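Local coordinates for WAP, Kazal, immunoglobulin, Kunitz and NTR domain-containing protein 2 (Mus musculus, PDB 6MAA) that probably inhibits proteases through several distinct inhibitor domains, blocks mature myostatin but not activin, and is represented here by its follistatin domain, at residues T58-M72 and S78-Y90. Numbering follows the deposited sequence.
Sequences TCASDGLTYYNRCFM and SKGITLSVVTCRY. With NO3 (nitrate ion), chain E.
Ser-61 OG takes the backbone N-H of Ser-84 almost straight, 3.0 Å from Ser-84 N with 173° at the hydrogen. A water also bonds to this hydroxyl. With chi1 at 55°, OG sits between the backbone N and the carbonyl carbon of Ser-61, turned to the chain across. The return bond is more bent: Ser-61 N gives to Ser-84 O at 2.8 Å. Ser-84 O also receives a CA-H...O contact from Ala-60. Two residue pairs further along, Val-86 N donates to Cys-59 O at 2.9 Å. A second water bridges Cys-59 N and Val-86 O. The disulfide between Cys-59 and Cys-88 then ties the strand to the C-terminal tail.

Leu-83 supplies the apolar centre. Its CD2 lies against the Asp-62 carboxylate, 3.5 Å from Asp-62 CG, while CD1 approaches the hydroxyl end of Tyr-66. That hydroxyl donates to the syn lone pair of Asp-62 OD2, 2.6 Å from Tyr-66 OH. Asp-62 OD1 takes Leu-64 N in an Asx turn, so both carboxylate oxygens are held. Met-72 and Leu-83 run past each other in opposite directions, with Met-72 CG 3.9 Å from Leu-83 CB. The Met-72 chain bends at chi3 (69°), bringing CE to Leu-83 O and Val-85 CG2. That same Val-85 methyl meets Thr-58 CG2 and lies over the centre of one face of the Arg-69 guanidinium, 3.8 Å above its plane.

Helix 69-79 thus packs through Met-72 against the chain leading into strand 85-86. This weakly bonded strand is outermost, within the chain, in a small antiparallel sheet, beside central strand 58-60. The short sheet, helix and disulfide are characteristic of the Kazal-like part of a follistatin domain.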
loop_
_atom_site.group_PDB
_atom_site.type_symbol
_atom_site.label_atom_id
_atom_site.label_comp_id
_atom_site.label_asym_id
_atom_site.label_seq_id
_atom_site.Cartn_x
_atom_site.Cartn_y
_atom_site.Cartn_z
ATOM N N THR A 58 -3.114 -15.159 8.336
ATOM C CA THR A 58 -4.245 -14.735 7.513
ATOM C C THR A 58 -4.301 -15.599 6.264
ATOM O O THR A 58 -3.397 -15.533 5.426
ATOM C CB THR A 58 -4.088 -13.262 7.126
ATOM O OG1 THR A 58 -4.049 -12.453 8.310
ATOM C CG2 THR A 58 -5.242 -12.814 6.244
ATOM N N CYS A 59 -5.345 -16.416 6.136
ATOM C CA CYS A 59 -5.581 -17.108 4.881
ATOM C C CYS A 59 -6.236 -16.146 3.903
ATOM O O CYS A 59 -7.068 -15.323 4.290
ATOM C CB CYS A 59 -6.458 -18.345 5.101
ATOM S SG CYS A 59 -5.595 -19.663 6.001
ATOM N N ALA A 60 -5.858 -16.249 2.633
ATOM C CA ALA A 60 -6.278 -15.279 1.634
ATOM C C ALA A 60 -6.940 -15.959 0.442
ATOM O O ALA A 60 -6.853 -17.175 0.250
ATOM C CB ALA A 60 -5.102 -14.408 1.174
ATOM N N SER A 61 -7.583 -15.128 -0.385
ATOM C CA SER A 61 -8.361 -15.587 -1.531
ATOM C C SER A 61 -7.510 -16.191 -2.642
ATOM O O SER A 61 -8.074 -16.775 -3.573
ATOM C CB SER A 61 -9.207 -14.436 -2.086
ATOM O OG SER A 61 -8.400 -13.308 -2.399
ATOM N N ASP A 62 -6.186 -16.062 -2.582
ATOM C CA ASP A 62 -5.308 -16.753 -3.516
ATOM C C ASP A 62 -4.986 -18.173 -3.073
ATOM O O ASP A 62 -4.203 -18.856 -3.741
ATOM C CB ASP A 62 -4.015 -15.951 -3.750
ATOM C CG ASP A 62 -3.204 -15.732 -2.476
ATOM O OD1 ASP A 62 -3.657 -16.118 -1.380
ATOM O OD2 ASP A 62 -2.101 -15.154 -2.578
ATOM N N GLY A 63 -5.565 -18.628 -1.967
ATOM C CA GLY A 63 -5.244 -19.934 -1.429
ATOM C C GLY A 63 -3.959 -19.993 -0.633
ATOM O O GLY A 63 -3.528 -21.089 -0.262
ATOM N N LEU A 64 -3.332 -18.857 -0.354
ATOM C CA LEU A 64 -2.080 -18.814 0.386
ATOM C C LEU A 64 -2.306 -18.128 1.727
ATOM O O LEU A 64 -3.340 -17.502 1.957
ATOM C CB LEU A 64 -0.994 -18.091 -0.421
ATOM C CG LEU A 64 -0.744 -18.663 -1.820
ATOM C CD1 LEU A 64 0.328 -17.858 -2.548
ATOM C CD2 LEU A 64 -0.373 -20.141 -1.753
ATOM N N THR A 65 -1.323 -18.266 2.615
ATOM C CA THR A 65 -1.398 -17.755 3.978
ATOM C C THR A 65 -0.302 -16.716 4.200
ATOM O O THR A 65 0.827 -16.866 3.710
ATOM C CB THR A 65 -1.252 -18.899 4.992
ATOM O OG1 THR A 65 -2.178 -19.942 4.666
ATOM C CG2 THR A 65 -1.549 -18.426 6.403
ATOM N N TYR A 66 -0.634 -15.665 4.949
ATOM C CA TYR A 66 0.269 -14.548 5.192
ATOM C C TYR A 66 0.484 -14.334 6.685
ATOM O O TYR A 66 -0.390 -14.629 7.505
ATOM C CB TYR A 66 -0.257 -13.275 4.496
ATOM C CG TYR A 66 -0.267 -13.478 3.001
ATOM C CD1 TYR A 66 0.855 -13.178 2.238
ATOM C CD2 TYR A 66 -1.367 -14.048 2.361
ATOM C CE1 TYR A 66 0.880 -13.414 0.879
ATOM C CE2 TYR A 66 -1.354 -14.290 0.998
ATOM C CZ TYR A 66 -0.225 -13.970 0.261
ATOM O OH TYR A 66 -0.186 -14.216 -1.087
ATOM N N TYR A 67 1.666 -13.813 7.027
ATOM C CA TYR A 67 2.043 -13.658 8.430
ATOM C C TYR A 67 1.081 -12.731 9.174
ATOM O O TYR A 67 0.768 -12.964 10.351
ATOM C CB TYR A 67 3.488 -13.156 8.500
ATOM C CG TYR A 67 4.119 -13.191 9.869
ATOM C CD1 TYR A 67 3.987 -12.116 10.744
ATOM C CD2 TYR A 67 4.865 -14.294 10.290
ATOM C CE1 TYR A 67 4.580 -12.135 11.996
ATOM C CE2 TYR A 67 5.456 -14.323 11.545
ATOM C CZ TYR A 67 5.306 -13.238 12.394
ATOM O OH TYR A 67 5.881 -13.252 13.644
ATOM N N ASN A 68 0.606 -11.677 8.508
ATOM C CA ASN A 68 -0.504 -10.853 8.980
ATOM C C ASN A 68 -1.102 -10.139 7.771
ATOM O O ASN A 68 -0.668 -10.340 6.635
ATOM C CB ASN A 68 -0.100 -9.905 10.122
ATOM C CG ASN A 68 0.956 -8.895 9.713
ATOM O OD1 ASN A 68 0.991 -8.435 8.573
ATOM N ND2 ASN A 68 1.827 -8.546 10.656
ATOM N N ARG A 69 -2.119 -9.312 8.018
ATOM C CA ARG A 69 -2.802 -8.643 6.914
ATOM C C ARG A 69 -1.893 -7.664 6.186
ATOM O O ARG A 69 -2.037 -7.472 4.973
ATOM C CB ARG A 69 -4.040 -7.913 7.423
ATOM C CG ARG A 69 -5.140 -8.841 7.876
ATOM C CD ARG A 69 -6.415 -8.067 8.091
ATOM N NE ARG A 69 -7.492 -8.923 8.565
ATOM C CZ ARG A 69 -8.778 -8.627 8.428
ATOM N NH1 ARG A 69 -9.133 -7.507 7.814
ATOM N NH2 ARG A 69 -9.707 -9.455 8.886
ATOM N N CYS A 70 -0.976 -7.020 6.903
ATOM C CA CYS A 70 -0.045 -6.113 6.244
ATOM C C CYS A 70 0.828 -6.855 5.234
ATOM O O CYS A 70 1.055 -6.367 4.122
ATOM C CB CYS A 70 0.792 -5.385 7.297
ATOM S SG CYS A 70 1.938 -4.145 6.657
ATOM N N PHE A 71 1.309 -8.052 5.588
ATOM C CA PHE A 71 2.083 -8.829 4.622
ATOM C C PHE A 71 1.220 -9.295 3.452
ATOM O O PHE A 71 1.689 -9.334 2.308
ATOM C CB PHE A 71 2.821 -9.980 5.312
ATOM C CG PHE A 71 3.955 -9.515 6.199
ATOM C CD1 PHE A 71 5.161 -9.107 5.648
ATOM C CD2 PHE A 71 3.797 -9.446 7.576
ATOM C CE1 PHE A 71 6.195 -8.653 6.455
ATOM C CE2 PHE A 71 4.825 -9.005 8.388
ATOM C CZ PHE A 71 6.025 -8.601 7.826
ATOM N N MET A 72 -0.050 -9.623 3.706
ATOM C CA MET A 72 -0.962 -9.927 2.605
ATOM C C MET A 72 -1.093 -8.736 1.660
ATOM O O MET A 72 -0.993 -8.886 0.435
ATOM C CB MET A 72 -2.332 -10.328 3.154
ATOM C CG MET A 72 -3.340 -10.716 2.084
ATOM S SD MET A 72 -5.013 -10.961 2.717
ATOM C CE MET A 72 -5.455 -9.274 3.140
ATOM N N SER A 78 2.635 -6.007 -4.649
ATOM C CA SER A 78 3.752 -6.468 -5.468
ATOM C C SER A 78 3.257 -7.105 -6.761
ATOM O O SER A 78 3.876 -6.945 -7.822
ATOM C CB SER A 78 4.590 -7.459 -4.657
ATOM O OG SER A 78 5.659 -7.980 -5.416
ATOM N N LYS A 79 2.135 -7.818 -6.694
ATOM C CA LYS A 79 1.568 -8.523 -7.834
ATOM C C LYS A 79 0.577 -7.682 -8.621
ATOM O O LYS A 79 0.200 -8.072 -9.727
ATOM C CB LYS A 79 0.853 -9.789 -7.361
ATOM C CG LYS A 79 1.766 -10.906 -6.929
ATOM C CD LYS A 79 1.045 -12.235 -7.098
ATOM C CE LYS A 79 1.898 -13.389 -6.623
ATOM N NZ LYS A 79 3.189 -13.404 -7.350
ATOM N N GLY A 80 0.141 -6.549 -8.084
ATOM C CA GLY A 80 -0.887 -5.753 -8.734
ATOM C C GLY A 80 -2.241 -6.430 -8.742
ATOM O O GLY A 80 -2.973 -6.332 -9.735
ATOM N N ILE A 81 -2.596 -7.112 -7.655
ATOM C CA ILE A 81 -3.827 -7.882 -7.547
ATOM C C ILE A 81 -4.556 -7.474 -6.268
ATOM O O ILE A 81 -4.056 -6.687 -5.468
ATOM C CB ILE A 81 -3.571 -9.405 -7.570
ATOM C CG1 ILE A 81 -2.763 -9.820 -6.335
ATOM C CG2 ILE A 81 -2.863 -9.812 -8.860
ATOM C CD1 ILE A 81 -2.537 -11.316 -6.215
ATOM N N THR A 82 -5.745 -8.037 -6.077
ATOM C CA THR A 82 -6.511 -7.851 -4.852
ATOM C C THR A 82 -6.598 -9.186 -4.128
ATOM O O THR A 82 -6.925 -10.206 -4.742
ATOM C CB THR A 82 -7.917 -7.334 -5.164
ATOM O OG1 THR A 82 -7.828 -6.033 -5.754
ATOM C CG2 THR A 82 -8.749 -7.243 -3.898
ATOM N N LEU A 83 -6.291 -9.177 -2.833
ATOM C CA LEU A 83 -6.365 -10.361 -1.988
ATOM C C LEU A 83 -7.302 -10.072 -0.826
ATOM O O LEU A 83 -7.129 -9.075 -0.118
ATOM C CB LEU A 83 -4.974 -10.721 -1.443
ATOM C CG LEU A 83 -3.932 -11.201 -2.458
ATOM C CD1 LEU A 83 -2.586 -11.426 -1.782
ATOM C CD2 LEU A 83 -4.420 -12.469 -3.141
ATOM N N SER A 84 -8.290 -10.938 -0.625
ATOM C CA SER A 84 -9.217 -10.798 0.488
ATOM C C SER A 84 -9.005 -11.918 1.500
ATOM O O SER A 84 -8.483 -12.989 1.181
ATOM C CB SER A 84 -10.674 -10.787 0.014
ATOM O OG SER A 84 -10.944 -11.911 -0.799
ATOM N N VAL A 85 -9.424 -11.654 2.734
ATOM C CA VAL A 85 -9.260 -12.605 3.826
ATOM C C VAL A 85 -10.305 -13.704 3.708
ATOM O O VAL A 85 -11.474 -13.443 3.399
ATOM C CB VAL A 85 -9.361 -11.872 5.176
ATOM C CG1 VAL A 85 -9.307 -12.861 6.333
ATOM C CG2 VAL A 85 -8.258 -10.821 5.295
ATOM N N VAL A 86 -9.885 -14.946 3.949
ATOM C CA VAL A 86 -10.798 -16.074 4.087
ATOM C C VAL A 86 -10.492 -16.775 5.405
ATOM O O VAL A 86 -9.439 -16.571 6.016
ATOM C CB VAL A 86 -10.725 -17.067 2.904
ATOM C CG1 VAL A 86 -10.972 -16.352 1.577
ATOM C CG2 VAL A 86 -9.395 -17.795 2.892
ATOM N N THR A 87 -11.438 -17.600 5.852
ATOM C CA THR A 87 -11.245 -18.361 7.080
ATOM C C THR A 87 -10.264 -19.497 6.823
ATOM O O THR A 87 -10.399 -20.229 5.844
ATOM C CB THR A 87 -12.586 -18.940 7.541
ATOM O OG1 THR A 87 -13.566 -17.898 7.578
ATOM C CG2 THR A 87 -12.463 -19.551 8.928
ATOM N N CYS A 88 -9.262 -19.642 7.686
ATOM C CA CYS A 88 -8.418 -20.829 7.608
ATOM C C CYS A 88 -9.200 -22.032 8.125
ATOM O O CYS A 88 -9.827 -21.967 9.186
ATOM C CB CYS A 88 -7.149 -20.648 8.445
ATOM S SG CYS A 88 -6.042 -19.293 7.958
ATOM N N ARG A 89 -9.174 -23.130 7.373
ATOM C CA ARG A 89 -9.786 -24.372 7.821
ATOM C C ARG A 89 -8.738 -25.475 7.870
ATOM O O ARG A 89 -7.742 -25.435 7.141
ATOM C CB ARG A 89 -10.976 -24.790 6.930
ATOM C CG ARG A 89 -10.613 -25.218 5.514
ATOM C CD ARG A 89 -11.815 -25.823 4.784
ATOM N NE ARG A 89 -11.393 -26.509 3.565
ATOM C CZ ARG A 89 -11.412 -25.971 2.351
ATOM N NH1 ARG A 89 -11.861 -24.737 2.178
ATOM N NH2 ARG A 89 -10.992 -26.670 1.305
ATOM N N TYR A 90 -8.956 -26.451 8.752
ATOM C CA TYR A 90 -7.980 -27.533 8.932
ATOM C C TYR A 90 -8.617 -28.816 9.443
ATOM O O TYR A 90 -9.721 -28.793 9.984
ATOM C CB TYR A 90 -6.855 -27.093 9.876
ATOM C CG TYR A 90 -7.273 -26.890 11.320
ATOM C CD1 TYR A 90 -7.846 -25.694 11.747
ATOM C CD2 TYR A 90 -7.085 -27.890 12.265
ATOM C CE1 TYR A 90 -8.219 -25.507 13.064
ATOM C CE2 TYR A 90 -7.450 -27.709 13.581
ATOM C CZ TYR A 90 -8.020 -26.516 13.980
ATOM O OH TYR A 90 -8.389 -26.341 15.296
HETATM N N NO3 E . -11.075 -24.353 -1.366
HETATM O O1 NO3 E . -10.896 -23.818 -2.501
HETATM O O2 NO3 E . -12.048 -23.979 -0.642
HETATM O O3 NO3 E . -10.286 -25.260 -0.972
HETATM O O HOH W 1 -7.567 -15.971 7.998
HETATM O O HOH W 2 -7.615 -13.529 -5.055
#